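Local atomic coordinates of glycoside hydrolase (Streptococcus pneumoniae serotype 4, PDB entry 6ORH), a protein that probably hydrolyses alpha-L-fucosidic linkages, as a family 29 alpha-L-fucosidase that takes part in degrading host carbohydrate antigens. Residues V74-D79 with V122-W127. The protein carries 2 engineered substitutions. Sequence-based numbering, arbitrary orientation.
With FUC (alpha-L-fucopyranose), chain C.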
loop_
_atom_site.group_PDB
_atom_site.type_symbol
_atom_site.label_atom_id
_atom_site.label_comp_id
_atom_site.label_asym_id
_atom_site.label_seq_id
_atom_site.Cartn_x
_atom_site.Cartn_y
_atom_site.Cartn_z
ATOM N N VAL A 74 11.979 -27.707 -3.749
ATOM C CA VAL A 74 11.899 -28.035 -5.168
ATOM C C VAL A 74 12.561 -29.391 -5.404
ATOM O O VAL A 74 13.751 -29.559 -5.118
ATOM C CB VAL A 74 12.563 -26.932 -6.006
ATOM C CG1 VAL A 74 12.708 -27.353 -7.478
ATOM C CG2 VAL A 74 11.748 -25.650 -5.885
ATOM N N VAL A 75 11.793 -30.351 -5.931
ATOM C CA VAL A 75 12.396 -31.638 -6.277
ATOM C C VAL A 75 12.432 -31.842 -7.787
ATOM O O VAL A 75 13.082 -32.782 -8.262
ATOM C CB VAL A 75 11.747 -32.838 -5.564
ATOM C CG1 VAL A 75 11.837 -32.677 -4.056
ATOM C CG2 VAL A 75 10.326 -33.091 -6.015
ATOM N N LYS A 76 11.713 -30.995 -8.524
ATOM C CA LYS A 76 11.836 -30.956 -9.974
ATOM C C LYS A 76 11.401 -29.575 -10.442
ATOM O O LYS A 76 10.238 -29.195 -10.245
ATOM C CB LYS A 76 10.942 -31.995 -10.662
ATOM C CG LYS A 76 11.260 -32.165 -12.151
ATOM C CD LYS A 76 10.145 -32.880 -12.910
ATOM C CE LYS A 76 8.936 -31.978 -13.112
ATOM N NZ LYS A 76 7.904 -32.609 -13.978
ATOM N N HIS A 77 12.340 -28.817 -11.023
ATOM C CA HIS A 77 11.963 -27.509 -11.558
ATOM C C HIS A 77 11.537 -27.674 -13.016
ATOM O O HIS A 77 11.377 -28.793 -13.476
ATOM C CB HIS A 77 13.112 -26.504 -11.323
ATOM C CG HIS A 77 12.639 -25.088 -11.327
ATOM N ND1 HIS A 77 12.810 -24.271 -12.438
ATOM C CD2 HIS A 77 12.004 -24.339 -10.397
ATOM C CE1 HIS A 77 12.296 -23.085 -12.184
ATOM N NE2 HIS A 77 11.795 -23.093 -10.948
ATOM N N HIS A 78 11.354 -26.558 -13.741
ATOM C CA HIS A 78 10.833 -26.655 -15.106
ATOM C C HIS A 78 11.773 -27.450 -16.023
ATOM O O HIS A 78 11.331 -28.048 -16.995
ATOM C CB HIS A 78 10.681 -25.248 -15.713
ATOM C CG HIS A 78 9.904 -24.259 -14.902
ATOM N ND1 HIS A 78 8.751 -24.590 -14.177
ATOM C CD2 HIS A 78 10.064 -22.924 -14.756
ATOM C CE1 HIS A 78 8.275 -23.489 -13.597
ATOM N NE2 HIS A 78 9.057 -22.446 -13.932
ATOM N N ASP A 79 13.065 -27.447 -15.716
ATOM C CA ASP A 79 14.051 -28.177 -16.516
ATOM C C ASP A 79 13.834 -29.695 -16.467
ATOM O O ASP A 79 14.374 -30.434 -17.295
ATOM C CB ASP A 79 15.457 -27.828 -16.039
ATOM C CG ASP A 79 15.662 -28.095 -14.561
ATOM O OD1 ASP A 79 15.955 -29.272 -14.205
ATOM O OD2 ASP A 79 15.496 -27.141 -13.781
ATOM N N VAL A 122 6.456 -29.948 -0.968
ATOM C CA VAL A 122 7.180 -30.445 -2.123
ATOM C C VAL A 122 6.684 -29.729 -3.367
ATOM O O VAL A 122 5.466 -29.597 -3.582
ATOM C CB VAL A 122 7.059 -31.978 -2.266
ATOM C CG1 VAL A 122 5.614 -32.443 -2.422
ATOM C CG2 VAL A 122 7.879 -32.441 -3.477
ATOM N N TYR A 123 7.646 -29.257 -4.167
ATOM C CA TYR A 123 7.371 -28.528 -5.411
ATOM C C TYR A 123 7.791 -29.435 -6.557
ATOM O O TYR A 123 8.962 -29.815 -6.651
ATOM C CB TYR A 123 8.132 -27.196 -5.384
ATOM C CG TYR A 123 8.240 -26.350 -6.646
ATOM C CD1 TYR A 123 8.771 -26.862 -7.825
ATOM C CD2 TYR A 123 8.019 -24.977 -6.558
ATOM C CE1 TYR A 123 8.889 -26.052 -8.947
ATOM C CE2 TYR A 123 8.184 -24.147 -7.656
ATOM C CZ TYR A 123 8.627 -24.691 -8.854
ATOM O OH TYR A 123 8.860 -23.889 -9.948
ATOM N N LEU A 124 6.815 -29.790 -7.401
ATOM C CA LEU A 124 7.040 -30.672 -8.537
ATOM C C LEU A 124 6.486 -29.957 -9.762
ATOM O O LEU A 124 5.269 -29.820 -9.895
ATOM C CB LEU A 124 6.281 -31.982 -8.284
ATOM C CG LEU A 124 6.472 -33.109 -9.298
ATOM C CD1 LEU A 124 7.860 -33.736 -9.167
ATOM C CD2 LEU A 124 5.405 -34.190 -9.032
ATOM N N SER A 125 7.370 -29.453 -10.628
ATOM C CA SER A 125 6.897 -28.572 -11.691
ATOM C C SER A 125 5.911 -29.247 -12.660
ATOM O O SER A 125 6.267 -30.234 -13.310
ATOM C CB SER A 125 8.066 -27.974 -12.437
ATOM O OG SER A 125 7.600 -27.147 -13.517
ATOM N N PRO A 126 4.688 -28.715 -12.889
ATOM C CA PRO A 126 3.837 -29.243 -13.968
ATOM C C PRO A 126 4.502 -29.080 -15.342
ATOM O O PRO A 126 4.556 -30.056 -16.095
ATOM C CB PRO A 126 2.541 -28.426 -13.812
ATOM C CG PRO A 126 2.544 -28.109 -12.327
ATOM C CD PRO A 126 3.990 -27.700 -12.071
ATOM N N TRP A 127 4.964 -27.864 -15.680
ATOM C CA TRP A 127 5.729 -27.720 -16.930
ATOM C C TRP A 127 7.027 -28.526 -16.824
ATOM O O TRP A 127 7.803 -28.347 -15.868
ATOM C CB TRP A 127 6.002 -26.231 -17.206
ATOM C CG TRP A 127 6.870 -25.977 -18.406
ATOM C CD1 TRP A 127 6.962 -26.720 -19.544
ATOM C CD2 TRP A 127 7.815 -24.903 -18.535
ATOM N NE1 TRP A 127 7.910 -26.176 -20.377
ATOM C CE2 TRP A 127 8.435 -25.052 -19.797
ATOM C CE3 TRP A 127 8.145 -23.802 -17.741
ATOM C CZ2 TRP A 127 9.397 -24.145 -20.244
ATOM C CZ3 TRP A 127 9.107 -22.909 -18.173
ATOM C CH2 TRP A 127 9.715 -23.076 -19.427
HETATM C C1 FUC C . 7.747 -19.117 -11.223
HETATM C C2 FUC C . 8.869 -20.019 -11.707
HETATM C C3 FUC C . 10.142 -19.602 -10.980
HETATM C C4 FUC C . 9.994 -19.864 -9.478
HETATM C C5 FUC C . 8.760 -19.070 -8.980
HETATM C C6 FUC C . 8.410 -19.400 -7.540
HETATM O O2 FUC C . 9.007 -19.802 -13.122
HETATM O O3 FUC C . 11.250 -20.351 -11.512
HETATM O O4 FUC C . 9.857 -21.297 -9.263
HETATM O O5 FUC C . 7.559 -19.324 -9.812
#
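His77, His78 and Tyr123 together grip one side of a bound alpha-L-fucose. Tyr123 OH donates to fucose O4 at 2.9 Å, and His77 NE2 reaches the same O4 while making a weak, strongly bent bond to O3. His78 meets O2 edge-on: its NE2 lies 2.8 Å from O2 in a nearly straight bond. His28, Trp39 and Asn171 also hydrogen-bond to the sugar.

Behind this first shell, the His78 imidazole is held in its plane at both nitrogens, by Ser125 OG at ND1 and by the sugar at NE2. His78 ND1 donates to Ser125 OG at 2.9 Å in a nearly straight bond, the hydroxyl lying in the ring plane. Ser125 OG in turn donates a hydrogen bond to the carbonyl O of Trp127 at 2.6 Å. The ring is also sandwiched, with His77 CE1 over one face and Trp127 CE3 over the other, the indole meeting it obliquely at 32°. The Tyr123 ring rests on Val74, whose CG2 sits over its face 3.8 Å from the ring centroid; with CG anti to the backbone N (chi1 169°), the phenol runs alongside Val74 toward the sugar.

The backbones pair in parallel through Val75 N to Tyr123 O and Ser125 N to Lys76 O, with a beta bulge between. On the far side from Tyr123, Lys76 bends so that Lys76 NZ donates a hydrogen bond to Ser125 O at 3.0 Å, in the plane of the carbonyl, and forms a salt bridge with Asp128.

These are the C-terminal ends of adjacent strands 70-74 and 119-124 in the TIM-barrel domain, where such barrels carry their active sites. Strands 23-27 and 167-169 flank the pair, while helix 139-154 packs outside against Val75, Val122 and Leu124.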